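Local atomic coordinates of vacuolar protein sorting-associated protein 29 (Entamoeba histolytica, PDB entry 5XCJ), a protein that binds zinc through a metallophosphatase fold and probably serves protein transport as the Vps29 component of retromer. Residues 2-7 / 148-153; 114-119 / 129-134. The protein carries 1 engineered substitution. All coordinates share one frame; numbering follows the deposited sequence.

Interaction 1 (2-7 / 148-153)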
loop_
_atom_site.group_PDB
_atom_site.type_symbol
_atom_site.label_atom_id
_atom_site.label_comp_id
_atom_site.label_asym_id
_atom_site.label_seq_id
_atom_site.Cartn_x
_atom_site.Cartn_y
_atom_site.Cartn_z
ATOM N N LEU A 2 9.308 -6.667 8.937
ATOM C CA LEU A 2 8.819 -5.310 8.753
ATOM C C LEU A 2 8.468 -5.156 7.286
ATOM O O LEU A 2 9.307 -5.373 6.419
ATOM C CB LEU A 2 9.883 -4.289 9.137
ATOM C CG LEU A 2 9.454 -2.835 9.006
ATOM C CD1 LEU A 2 8.376 -2.504 10.017
ATOM C CD2 LEU A 2 10.659 -1.935 9.189
ATOM N N VAL A 3 7.222 -4.789 7.023
ATOM C CA VAL A 3 6.721 -4.641 5.664
ATOM C C VAL A 3 6.271 -3.225 5.332
ATOM O O VAL A 3 5.404 -2.664 5.993
ATOM C CB VAL A 3 5.518 -5.575 5.456
ATOM C CG1 VAL A 3 5.124 -5.653 3.997
ATOM C CG2 VAL A 3 5.801 -6.948 6.044
ATOM N N LEU A 4 6.860 -2.650 4.293
ATOM C CA LEU A 4 6.482 -1.316 3.879
ATOM C C LEU A 4 5.343 -1.466 2.875
ATOM O O LEU A 4 5.497 -2.154 1.879
ATOM C CB LEU A 4 7.669 -0.600 3.226
ATOM C CG LEU A 4 7.414 0.697 2.460
ATOM C CD1 LEU A 4 6.918 1.819 3.358
ATOM C CD2 LEU A 4 8.645 1.133 1.683
ATOM N N VAL A 5 4.200 -0.858 3.167
ATOM C CA VAL A 5 3.058 -0.906 2.259
ATOM C C VAL A 5 2.933 0.485 1.643
ATOM O O VAL A 5 2.645 1.458 2.325
ATOM C CB VAL A 5 1.766 -1.313 2.988
ATOM C CG1 VAL A 5 0.609 -1.446 2.009
ATOM C CG2 VAL A 5 1.980 -2.609 3.748
ATOM N N ILE A 6 3.161 0.559 0.339
ATOM C CA ILE A 6 3.158 1.822 -0.394
ATOM C C ILE A 6 2.590 1.664 -1.807
ATOM O O ILE A 6 2.483 0.549 -2.300
ATOM C CB ILE A 6 4.602 2.366 -0.460
ATOM C CG1 ILE A 6 4.646 3.885 -0.640
ATOM C CG2 ILE A 6 5.386 1.632 -1.528
ATOM C CD1 ILE A 6 6.024 4.478 -0.448
ATOM N N GLY A 7 2.227 2.779 -2.435
ATOM C CA GLY A 7 1.683 2.756 -3.781
ATOM C C GLY A 7 1.032 4.039 -4.269
ATOM O O GLY A 7 1.090 5.072 -3.609
ATOM N N PRO A 148 -0.051 12.792 1.241
ATOM C CA PRO A 148 0.921 11.711 1.087
ATOM C C PRO A 148 0.795 10.760 2.265
ATOM O O PRO A 148 0.711 11.202 3.402
ATOM C CB PRO A 148 2.264 12.436 1.123
ATOM C CG PRO A 148 1.951 13.794 0.606
ATOM C CD PRO A 148 0.580 14.116 1.110
ATOM N N SER A 149 0.744 9.471 1.971
ATOM C CA SER A 149 0.596 8.461 2.995
ATOM C C SER A 149 1.254 7.138 2.658
ATOM O O SER A 149 1.465 6.813 1.501
ATOM C CB SER A 149 -0.890 8.212 3.235
ATOM O OG SER A 149 -1.464 9.303 3.918
ATOM N N PHE A 150 1.586 6.392 3.705
ATOM C CA PHE A 150 2.141 5.048 3.600
ATOM C C PHE A 150 1.956 4.291 4.916
ATOM O O PHE A 150 1.603 4.878 5.932
ATOM C CB PHE A 150 3.587 5.022 3.101
ATOM C CG PHE A 150 4.593 5.438 4.126
ATOM C CD1 PHE A 150 5.088 4.524 5.031
ATOM C CD2 PHE A 150 5.048 6.739 4.173
ATOM C CE1 PHE A 150 6.018 4.904 5.970
ATOM C CE2 PHE A 150 5.974 7.125 5.112
ATOM C CZ PHE A 150 6.458 6.205 6.011
ATOM N N MET A 151 2.184 2.989 4.877
ATOM C CA MET A 151 2.036 2.152 6.056
ATOM C C MET A 151 3.259 1.289 6.298
ATOM O O MET A 151 3.938 0.884 5.366
ATOM C CB MET A 151 0.859 1.198 5.884
ATOM C CG MET A 151 -0.526 1.782 6.042
ATOM S SD MET A 151 -1.731 0.454 5.817
ATOM C CE MET A 151 -3.260 1.318 6.151
ATOM N N LEU A 152 3.529 1.019 7.568
ATOM C CA LEU A 152 4.602 0.128 7.952
ATOM C C LEU A 152 3.958 -0.924 8.836
ATOM O O LEU A 152 3.255 -0.586 9.780
ATOM C CB LEU A 152 5.699 0.856 8.714
ATOM C CG LEU A 152 6.676 1.640 7.850
ATOM C CD1 LEU A 152 7.723 2.309 8.719
ATOM C CD2 LEU A 152 7.316 0.719 6.828
ATOM N N LEU A 153 4.177 -2.188 8.516
ATOM C CA LEU A 153 3.594 -3.264 9.299
ATOM C C LEU A 153 4.648 -4.017 10.074
ATOM O O LEU A 153 5.691 -4.365 9.540
ATOM C CB LEU A 153 2.842 -4.263 8.414
ATOM C CG LEU A 153 1.891 -3.782 7.323
ATOM C CD1 LEU A 153 1.290 -4.993 6.627
ATOM C CD2 LEU A 153 0.811 -2.875 7.883
#

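Interaction 2 (114-119 / 129-134)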
loop_
_atom_site.group_PDB
_atom_site.type_symbol
_atom_site.label_atom_id
_atom_site.label_comp_id
_atom_site.label_asym_id
_atom_site.label_seq_id
_atom_site.Cartn_x
_atom_site.Cartn_y
_atom_site.Cartn_z
ATOM N N GLY A 114 -5.138 -0.302 -3.209
ATOM C CA GLY A 114 -4.944 1.130 -3.277
ATOM C C GLY A 114 -6.137 1.744 -3.973
ATOM O O GLY A 114 -7.259 1.594 -3.486
ATOM N N HIS A 115 -5.874 2.482 -5.047
ATOM C CA HIS A 115 -6.899 3.107 -5.890
ATOM C C HIS A 115 -7.631 4.329 -5.332
ATOM O O HIS A 115 -7.760 5.341 -6.002
ATOM C CB HIS A 115 -7.904 2.069 -6.382
ATOM C CG HIS A 115 -8.871 2.605 -7.387
ATOM N ND1 HIS A 115 -8.586 2.667 -8.732
ATOM C CD2 HIS A 115 -10.113 3.121 -7.241
ATOM C CE1 HIS A 115 -9.613 3.193 -9.374
ATOM N NE2 HIS A 115 -10.553 3.472 -8.493
ATOM N N THR A 116 -8.153 4.193 -4.123
ATOM C CA THR A 116 -8.925 5.236 -3.470
ATOM C C THR A 116 -8.160 6.515 -3.151
ATOM O O THR A 116 -8.766 7.561 -2.962
ATOM C CB THR A 116 -9.578 4.717 -2.174
ATOM O OG1 THR A 116 -8.566 4.463 -1.199
ATOM C CG2 THR A 116 -10.341 3.441 -2.448
ATOM N N HIS A 117 -6.846 6.383 -2.989
ATOM C CA HIS A 117 -5.951 7.480 -2.611
ATOM C C HIS A 117 -6.223 7.989 -1.192
ATOM O O HIS A 117 -5.917 9.126 -0.853
ATOM C CB HIS A 117 -5.951 8.616 -3.635
ATOM C CG HIS A 117 -5.228 8.276 -4.901
ATOM N ND1 HIS A 117 -4.558 9.214 -5.653
ATOM C CD2 HIS A 117 -5.074 7.098 -5.549
ATOM C CE1 HIS A 117 -4.024 8.628 -6.709
ATOM N NE2 HIS A 117 -4.322 7.344 -6.671
ATOM N N LYS A 118 -6.804 7.125 -0.369
ATOM C CA LYS A 118 -7.079 7.450 1.016
ATOM C C LYS A 118 -6.601 6.295 1.880
ATOM O O LYS A 118 -7.052 5.167 1.728
ATOM C CB LYS A 118 -8.561 7.710 1.262
ATOM C CG LYS A 118 -8.841 8.305 2.629
ATOM C CD LYS A 118 -7.694 9.199 3.074
ATOM C CE LYS A 118 -8.188 10.431 3.814
ATOM N NZ LYS A 118 -7.636 11.687 3.242
ATOM N N LEU A 119 -5.666 6.578 2.775
ATOM C CA LEU A 119 -5.139 5.544 3.639
ATOM C C LEU A 119 -6.223 5.096 4.601
ATOM O O LEU A 119 -6.926 5.914 5.170
ATOM C CB LEU A 119 -3.936 6.067 4.423
ATOM C CG LEU A 119 -3.308 5.127 5.446
ATOM C CD1 LEU A 119 -1.836 5.447 5.620
ATOM C CD2 LEU A 119 -4.029 5.202 6.778
ATOM N N PHE A 129 -8.251 -5.417 6.075
ATOM C CA PHE A 129 -8.192 -4.728 4.798
ATOM C C PHE A 129 -7.365 -3.466 4.977
ATOM O O PHE A 129 -7.726 -2.591 5.751
ATOM C CB PHE A 129 -9.601 -4.398 4.319
ATOM C CG PHE A 129 -10.425 -5.612 4.005
ATOM C CD1 PHE A 129 -11.025 -6.338 5.018
ATOM C CD2 PHE A 129 -10.588 -6.036 2.701
ATOM C CE1 PHE A 129 -11.777 -7.458 4.731
ATOM C CE2 PHE A 129 -11.338 -7.155 2.412
ATOM C CZ PHE A 129 -11.933 -7.869 3.431
ATOM N N LEU A 130 -6.266 -3.380 4.233
ATOM C CA LEU A 130 -5.345 -2.253 4.324
ATOM C C LEU A 130 -5.115 -1.479 3.028
ATOM O O LEU A 130 -4.956 -2.060 1.964
ATOM C CB LEU A 130 -4.000 -2.737 4.863
ATOM C CG LEU A 130 -4.082 -3.791 5.965
ATOM C CD1 LEU A 130 -2.713 -4.339 6.319
ATOM C CD2 LEU A 130 -4.762 -3.206 7.184
ATOM N N ASN A 131 -5.152 -0.161 3.134
ATOM C CA ASN A 131 -4.882 0.725 2.014
ATOM C C ASN A 131 -3.904 1.782 2.527
ATOM O O ASN A 131 -4.229 2.515 3.447
ATOM C CB ASN A 131 -6.186 1.360 1.547
ATOM C CG ASN A 131 -6.020 2.191 0.296
ATOM O OD1 ASN A 131 -5.005 2.829 0.092
ATOM N ND2 ASN A 131 -7.042 2.189 -0.544
ATOM N N PRO A 132 -2.728 1.880 1.920
ATOM C CA PRO A 132 -1.727 2.855 2.371
ATOM C C PRO A 132 -1.916 4.264 1.802
ATOM O O PRO A 132 -1.174 5.169 2.173
ATOM C CB PRO A 132 -0.408 2.257 1.874
ATOM C CG PRO A 132 -0.788 1.455 0.683
ATOM C CD PRO A 132 -2.197 0.978 0.885
ATOM N N GLY A 133 -2.899 4.439 0.925
ATOM C CA GLY A 133 -3.129 5.727 0.299
ATOM C C GLY A 133 -2.093 5.983 -0.787
ATOM O O GLY A 133 -1.411 5.072 -1.234
ATOM N N SER A 134 -1.974 7.230 -1.213
ATOM C CA SER A 134 -1.002 7.558 -2.235
ATOM C C SER A 134 0.236 8.106 -1.547
ATOM O O SER A 134 0.155 9.039 -0.755
ATOM C CB SER A 134 -1.558 8.584 -3.218
ATOM O OG SER A 134 -0.533 9.087 -4.047
HETATM O O HOH W 1 -4.758 4.386 -2.200
HETATM O O HOH W 2 -3.088 9.298 -0.206
#

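Interaction 1 (2-7 / 148-153)
The carbonyl oxygen of V3 takes the amide proton of L153 at 2.8 Å (V3 O to L153 N) and also receives the CA-H of L152, with L152 CA 3.5 Å from V3 O. The same two residues bond in the other direction through V3 N and L153 O, and two residues further on V5 and M151 exchange a second pair, V5 N to M151 O at 2.8 Å and M151 N to V5 O at 3.0 Å. V3 with L153 and V5 with M151 are thus hydrogen-bonded pairs of an antiparallel ladder, the strand directions lying at 164°, and L4 with L152 is the non-hydrogen-bonded pair between them.

V3, V5, M151 and L153 send their side chains to one face. There V5 CG2, set beside its own backbone N, reaches diagonally to L153 and meets CG at 3.8 Å, touching CD1 as well, while the extended thioether chain of M151 starts beside V5 CB and then runs away from strand 2-6. On the other face L4 CD1 touches both L152 CD2 and CD1 of the F150 ring, each 3.7 Å away. With chi1 at 75°, F150 CG lies between its own N and carbonyl carbon; the ring lies beside L152, whose CG is in its plane at the edge, and the L4 and F150 side chains cross at about a right angle. L26 of helix 20-28 covers L4 and F150 here. Strand 2-6 also pairs with strand 33-36 on its other side, and strand 149-156 with 159-168, which places this ladder at the middle of a six-stranded sheet. All four backbone hydrogen bonds are nearly straight and the side chains that meet across the strands are all apolar, so the backbone carries the hydrogen bonding and the side chains the packing.

Interaction 2 (114-119 / 129-134)
The carboxamide of N131 turns its ND2 toward the 114-119 loop, 2.8 Å from T116 OG1 and 3.0 Å from G114 O. Its CG is anti to the backbone N (chi1 -174°), which carries the amide group across to the loop, and the T116 side chain meets it obliquely. The other end of the amide is held from its own segment: OD1 accepts G133 N at 2.8 Å, closing an Asx turn, and probably a bond from a water that accepts from H117 N. T116 OG1 likewise accepts the backbone N of K118, so there is an Asx turn on one segment and an ST turn on the other.

H117 and S134 meet differently. S134 CB lies over one face of the imidazole, offset toward its rim, 4.1 Å from the ring centroid and 19° off the normal, a CH-pi contact. H117 ND1 bonds to the carbonyl of A138, which should help hold the ring's rotation, and S134 OG goes to D8 O and A138 N. A second water accepts from S134 N and probably donates to H117 O. At the far end L119 lays CG and CD1 against backbone carbonyls, with CD1 3.5 Å from P132 O, and L119 CA stands 3.2 Å from N131 O.

H115 and H117 are zinc ligands of this protein, although no metal is bound here, and D8, another ligand, accepts H115 N. The loop leads from strand 110-112 into strand 120-124, which pairs with 127-131 at the edge of the five-stranded sheet, while L119 reaches over to S149 and M151 of strand 149-156 in the other sheet.

Both contacts are largely buried, but interaction 1 is a regular strand pair inside the six-stranded sheet, whereas interaction 2 joins the end of a strand of the five-stranded sheet to a loop that carries two of the zinc ligands, H115 and H117. The first relies on backbone hydrogen bonds and apolar side chains; the second on an asparagine amide, Asx and ST turns, waters and an imidazole face. They meet directly: S149 N probably bonds to S134 O, P132 CB packs on V5 O, and the M151 methyl lies near N131 O. In sequence, interaction 2 is nested within the loop that interaction 1 closes, and the chain runs on from 129-134 toward strand 149-156, from one sheet to the other.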